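Local coordinates for putative uncharacterized protein (Chaetomium thermophilum, PDB 5T8V) that probably helps load cohesin onto chromatin, as the HEAT-repeat C-terminal part of an Scc2-type loader, at residues Leu313-Ala318 and Asp420-Glu425; Glu515-Arg520 and Ser531-Ile536. All blocks are in the same frame, centred on the assembly; numbering follows the deposited sequence.

Contact 1: Leu313-Ala318 and Asp420-Glu425; sequences LVQTSA and DWPAAE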
loop_
_atom_site.group_PDB
_atom_site.type_symbol
_atom_site.label_atom_id
_atom_site.label_comp_id
_atom_site.label_asym_id
_atom_site.label_seq_id
_atom_site.Cartn_x
_atom_site.Cartn_y
_atom_site.Cartn_z
ATOM N N LEU A 313 19.802 23.294 -25.051
ATOM C CA LEU A 313 20.967 23.878 -24.395
ATOM C C LEU A 313 21.835 22.799 -23.768
ATOM O O LEU A 313 23.068 22.898 -23.781
ATOM C CB LEU A 313 20.527 24.886 -23.331
ATOM C CG LEU A 313 19.737 26.110 -23.798
ATOM C CD1 LEU A 313 19.509 27.057 -22.629
ATOM C CD2 LEU A 313 20.445 26.824 -24.933
ATOM N N VAL A 314 21.212 21.758 -23.213
ATOM C CA VAL A 314 22.002 20.670 -22.648
ATOM C C VAL A 314 22.767 19.927 -23.738
ATOM O O VAL A 314 23.858 19.404 -23.482
ATOM C CB VAL A 314 21.105 19.715 -21.842
ATOM C CG1 VAL A 314 21.904 18.505 -21.353
ATOM C CG2 VAL A 314 20.480 20.448 -20.668
ATOM N N GLN A 315 22.229 19.861 -24.959
ATOM C CA GLN A 315 22.891 19.109 -26.023
ATOM C C GLN A 315 23.859 19.950 -26.846
ATOM O O GLN A 315 24.621 19.385 -27.639
ATOM C CB GLN A 315 21.872 18.470 -26.975
ATOM C CG GLN A 315 20.505 18.242 -26.380
ATOM C CD GLN A 315 19.698 17.195 -27.115
ATOM O OE1 GLN A 315 19.003 16.388 -26.497
ATOM N NE2 GLN A 315 19.761 17.217 -28.440
ATOM N N THR A 316 23.855 21.276 -26.689
ATOM C CA THR A 316 24.856 22.098 -27.362
ATOM C C THR A 316 26.261 21.862 -26.826
ATOM O O THR A 316 27.219 22.381 -27.406
ATOM C CB THR A 316 24.518 23.589 -27.230
ATOM O OG1 THR A 316 24.349 23.933 -25.847
ATOM C CG2 THR A 316 23.257 23.931 -28.008
ATOM N N SER A 317 26.402 21.094 -25.741
ATOM C CA SER A 317 27.711 20.876 -25.131
ATOM C C SER A 317 28.749 20.458 -26.163
ATOM O O SER A 317 29.885 20.948 -26.148
ATOM C CB SER A 317 27.593 19.819 -24.035
ATOM O OG SER A 317 26.600 20.189 -23.095
ATOM N N ALA A 318 28.382 19.552 -27.066
ATOM C CA ALA A 318 29.277 19.136 -28.136
ATOM C C ALA A 318 29.382 20.166 -29.252
ATOM O O ALA A 318 30.118 19.933 -30.218
ATOM C CB ALA A 318 28.814 17.797 -28.712
ATOM N N ASP A 420 16.013 11.994 -30.783
ATOM C CA ASP A 420 16.200 13.415 -31.057
ATOM C C ASP A 420 16.547 14.203 -29.805
ATOM O O ASP A 420 17.006 15.345 -29.915
ATOM C CB ASP A 420 14.936 14.012 -31.675
ATOM C CG ASP A 420 14.690 13.527 -33.082
ATOM O OD1 ASP A 420 15.289 12.506 -33.479
ATOM O OD2 ASP A 420 13.888 14.169 -33.793
ATOM N N TRP A 421 16.339 13.626 -28.623
ATOM C CA TRP A 421 16.412 14.369 -27.364
ATOM C C TRP A 421 17.189 13.563 -26.330
ATOM O O TRP A 421 16.650 13.163 -25.295
ATOM C CB TRP A 421 15.005 14.700 -26.871
ATOM C CG TRP A 421 14.258 15.596 -27.803
ATOM C CD1 TRP A 421 13.280 15.236 -28.681
ATOM C CD2 TRP A 421 14.441 17.010 -27.962
ATOM N NE1 TRP A 421 12.837 16.337 -29.375
ATOM C CE2 TRP A 421 13.534 17.438 -28.952
ATOM C CE3 TRP A 421 15.282 17.954 -27.364
ATOM C CZ2 TRP A 421 13.442 18.768 -29.354
ATOM C CZ3 TRP A 421 15.188 19.275 -27.765
ATOM C CH2 TRP A 421 14.275 19.669 -28.751
ATOM N N PRO A 422 18.479 13.316 -26.580
ATOM C CA PRO A 422 19.279 12.541 -25.619
ATOM C C PRO A 422 19.495 13.233 -24.281
ATOM O O PRO A 422 19.965 12.577 -23.342
ATOM C CB PRO A 422 20.609 12.330 -26.356
ATOM C CG PRO A 422 20.662 13.407 -27.376
ATOM C CD PRO A 422 19.243 13.646 -27.794
ATOM N N ALA A 423 19.171 14.519 -24.154
ATOM C CA ALA A 423 19.318 15.202 -22.875
ATOM C C ALA A 423 18.226 14.836 -21.880
ATOM O O ALA A 423 18.360 15.157 -20.694
ATOM C CB ALA A 423 19.329 16.716 -23.084
ATOM N N ALA A 424 17.154 14.180 -22.328
ATOM C CA ALA A 424 16.114 13.744 -21.404
ATOM C C ALA A 424 16.673 12.775 -20.372
ATOM O O ALA A 424 16.416 12.910 -19.171
ATOM C CB ALA A 424 14.964 13.091 -22.175
ATOM N N GLU A 425 17.441 11.781 -20.824
ATOM C CA GLU A 425 17.997 10.809 -19.894
ATOM C C GLU A 425 19.000 11.453 -18.950
ATOM O O GLU A 425 19.167 10.985 -17.821
ATOM C CB GLU A 425 18.651 9.656 -20.658
ATOM C CG GLU A 425 19.270 8.574 -19.767
ATOM C CD GLU A 425 20.667 8.922 -19.282
ATOM O OE1 GLU A 425 21.317 9.794 -19.901
ATOM O OE2 GLU A 425 21.114 8.330 -18.276
#
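Gln-315 brings its carboxamide obliquely against CD and CG of Pro-422, the two side chains crossing at about a right angle. The amide carbon CD of Gln-315 lies 3.6 Å from CD of Pro-422, and the chain beyond CG is extended (chi2 -159°), so that the amide reaches across to the backbone at Pro-422 and Ala-423. There OE1 of Gln-315 accepts the backbone N-H of Ala-423 at 3.0 Å, in a moderately bent bond (N-H...O 153°) whose donor is tilted 28° from the plane of the amide carbonyl. Pro-422 N has no hydrogen to offer, which leaves Ala-423 as the nearby backbone donor for this oxygen. OE1 of Gln-315 also lies 3.4 Å from CB of Ala-423. NE2 of Gln-315 is turned the other way, 3.6 Å from the carbonyl O of Asp-420 without bonding to it.

This C-terminal part of Scc2 is an alpha-solenoid of HEAT repeats, and here residues 313-315 of helix 305-315 meet the segment 420-425 that leads into helix 423-440, two helices widely separated in sequence. Beside the polar grip, Val-314 adds an apolar one: its CG1, opposite the backbone N across the CA-CB bond, rests 3.6 Å from CB of Ala-423. CG of Gln-315 flanks CB of Ala-423 at 3.8 Å, so Ala-423 is held by both its N-H and its side chain. The indole of Trp-421 passes obliquely by OE1 of Gln-315 and also packs on Ala-308, Met-311 and Arg-312 of helix 305-315. Ala-532 and Phe-535 of helix 527-550 close over Gln-315 and Pro-422 respectively, and Leu-313 turns away to pack on Cys-262 and Phe-265 of helix 247-267.

Contact 2: Glu515-Arg520 and Ser531-Ile536; sequences EYLQSR and SAMTFI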
loop_
_atom_site.group_PDB
_atom_site.type_symbol
_atom_site.label_atom_id
_atom_site.label_comp_id
_atom_site.label_asym_id
_atom_site.label_seq_id
_atom_site.Cartn_x
_atom_site.Cartn_y
_atom_site.Cartn_z
ATOM N N GLU A 515 22.847 6.845 -37.617
ATOM C CA GLU A 515 22.517 6.798 -39.037
ATOM C C GLU A 515 21.072 7.216 -39.276
ATOM O O GLU A 515 20.767 7.875 -40.277
ATOM C CB GLU A 515 22.771 5.396 -39.590
ATOM C CG GLU A 515 24.242 5.001 -39.616
ATOM C CD GLU A 515 25.051 5.810 -40.611
ATOM O OE1 GLU A 515 24.444 6.554 -41.412
ATOM O OE2 GLU A 515 26.296 5.705 -40.590
ATOM N N TYR A 516 20.171 6.849 -38.366
ATOM C CA TYR A 516 18.789 7.302 -38.467
ATOM C C TYR A 516 18.713 8.820 -38.361
ATOM O O TYR A 516 18.187 9.499 -39.255
ATOM C CB TYR A 516 17.944 6.635 -37.380
ATOM C CG TYR A 516 16.510 7.110 -37.342
ATOM C CD1 TYR A 516 15.592 6.692 -38.297
ATOM C CD2 TYR A 516 16.074 7.975 -36.347
ATOM C CE1 TYR A 516 14.278 7.125 -38.264
ATOM C CE2 TYR A 516 14.761 8.415 -36.306
ATOM C CZ TYR A 516 13.869 7.986 -37.266
ATOM O OH TYR A 516 12.564 8.422 -37.224
ATOM N N LEU A 517 19.244 9.375 -37.266
ATOM C CA LEU A 517 19.254 10.826 -37.112
ATOM C C LEU A 517 19.898 11.505 -38.312
ATOM O O LEU A 517 19.481 12.599 -38.707
ATOM C CB LEU A 517 19.989 11.218 -35.828
ATOM C CG LEU A 517 19.371 10.762 -34.505
ATOM C CD1 LEU A 517 20.239 11.225 -33.352
ATOM C CD2 LEU A 517 17.955 11.287 -34.339
ATOM N N GLN A 518 20.909 10.870 -38.908
ATOM C CA GLN A 518 21.552 11.428 -40.092
ATOM C C GLN A 518 20.582 11.477 -41.263
ATOM O O GLN A 518 20.414 12.523 -41.902
ATOM C CB GLN A 518 22.784 10.600 -40.453
ATOM C CG GLN A 518 23.604 11.172 -41.598
ATOM C CD GLN A 518 24.341 12.436 -41.205
ATOM O OE1 GLN A 518 25.392 12.382 -40.565
ATOM N NE2 GLN A 518 23.790 13.586 -41.583
ATOM N N SER A 519 19.932 10.349 -41.562
ATOM C CA SER A 519 18.978 10.321 -42.666
ATOM C C SER A 519 17.902 11.383 -42.485
ATOM O O SER A 519 17.543 12.080 -43.441
ATOM C CB SER A 519 18.345 8.936 -42.785
ATOM O OG SER A 519 17.360 8.738 -41.785
ATOM N N ARG A 520 17.374 11.528 -41.265
ATOM C CA ARG A 520 16.355 12.551 -41.043
ATOM C C ARG A 520 16.948 13.952 -41.091
ATOM O O ARG A 520 16.248 14.907 -41.446
ATOM C CB ARG A 520 15.645 12.322 -39.711
ATOM C CG ARG A 520 14.837 11.038 -39.673
ATOM C CD ARG A 520 13.533 11.206 -38.912
ATOM N NE ARG A 520 13.741 11.721 -37.559
ATOM C CZ ARG A 520 13.444 12.953 -37.149
ATOM N NH1 ARG A 520 12.906 13.843 -37.974
ATOM N NH2 ARG A 520 13.681 13.294 -35.893
ATOM N N SER A 531 22.818 18.778 -33.089
ATOM C CA SER A 531 23.256 18.798 -31.699
ATOM C C SER A 531 22.997 17.450 -31.037
ATOM O O SER A 531 23.860 16.912 -30.333
ATOM C CB SER A 531 22.547 19.918 -30.938
ATOM O OG SER A 531 21.183 19.596 -30.720
ATOM N N ALA A 532 21.805 16.887 -31.254
ATOM C CA ALA A 532 21.529 15.547 -30.746
ATOM C C ALA A 532 22.557 14.551 -31.260
ATOM O O ALA A 532 23.020 13.677 -30.513
ATOM C CB ALA A 532 20.118 15.116 -31.145
ATOM N N MET A 533 22.943 14.679 -32.531
ATOM C CA MET A 533 23.909 13.751 -33.109
ATOM C C MET A 533 25.272 13.879 -32.437
ATOM O O MET A 533 25.865 12.876 -32.031
ATOM C CB MET A 533 24.024 13.984 -34.614
ATOM C CG MET A 533 23.089 13.113 -35.425
ATOM S SD MET A 533 23.445 13.166 -37.183
ATOM C CE MET A 533 22.574 14.656 -37.659
ATOM N N THR A 534 25.794 15.101 -32.313
ATOM C CA THR A 534 27.094 15.262 -31.666
ATOM C C THR A 534 27.056 14.758 -30.227
ATOM O O THR A 534 27.981 14.069 -29.773
ATOM C CB THR A 534 27.539 16.725 -31.712
ATOM O OG1 THR A 534 26.548 17.558 -31.096
ATOM C CG2 THR A 534 27.754 17.176 -33.145
ATOM N N PHE A 535 25.986 15.084 -29.499
ATOM C CA PHE A 535 25.815 14.590 -28.136
ATOM C C PHE A 535 25.918 13.069 -28.088
ATOM O O PHE A 535 26.703 12.506 -27.314
ATOM C CB PHE A 535 24.463 15.066 -27.602
ATOM C CG PHE A 535 24.263 14.847 -26.129
ATOM C CD1 PHE A 535 23.779 13.643 -25.653
ATOM C CD2 PHE A 535 24.524 15.861 -25.224
ATOM C CE1 PHE A 535 23.577 13.449 -24.301
ATOM C CE2 PHE A 535 24.326 15.671 -23.874
ATOM C CZ PHE A 535 23.852 14.465 -23.412
ATOM N N ILE A 536 25.135 12.384 -28.924
ATOM C CA ILE A 536 25.161 10.923 -28.925
ATOM C C ILE A 536 26.544 10.409 -29.300
ATOM O O ILE A 536 27.017 9.408 -28.753
ATOM C CB ILE A 536 24.068 10.375 -29.861
ATOM C CG1 ILE A 536 22.708 10.471 -29.167
ATOM C CG2 ILE A 536 24.354 8.926 -30.260
ATOM C CD1 ILE A 536 21.530 10.231 -30.075
#
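Leu-517 and Met-533 lie alongside each other, pointing opposite ways, with CB of Leu-517 3.7 Å from CG of Met-533. Beyond this point the nearly straight chi2 of the methionine carries SD out to the Leu-517/Gln-518 step of helix 509-520, and the bend at chi3 (-83°) turns CE toward O of Leu-517. SD of Met-533 lies 3.8 Å from N of Gln-518, and CE of Met-533 is 3.9 Å from O of Leu-517; both are packing contacts. Gln-518 swings its side chain back by a bend at chi2 (71°) and crosses the methionine at about a right angle, its OE1 4.0 Å from SD of Met-533, so that the sulfur touches both the backbone and the amide end of Gln-518.

The other end of Leu-517 works differently. Its CD1 meets CD1 of Ile-536 tip to tip at 3.7 Å and remains 4.0 Å from CG of Met-533, with CB of Ala-532 more loosely alongside. Leu-514 extends the apolar seam by touching both Met-533 and Ile-536.

The axes of the two segments approach to 10.0 Å and run nearly antiparallel, at 162°. Two consecutive helices, joined by a short link and packed through largely apolar side chains, form a helical hairpin, the building element of HEAT-type solenoids.

From the N terminus, helix 305-315 leads into a disordered stretch and the long helix 357-391 before residues 420-425 return to it, so contact 1 closes a loop of 101 residues. Contact 2 opens only afterwards and spans just 10 residues, turning helix 509-520 back along helix 527-550. The two are in series, neither nested nor crossed, yet their centres lie about 11 Å apart. Helix 527-550 lies against both, and its Thr-534 appears to touch Ala-318, which is poorly ordered. Asp-420 and Arg-520 are modelled as a salt bridge between the local hairpin and the long-range junction, though the modelled distance is too short to be reliable.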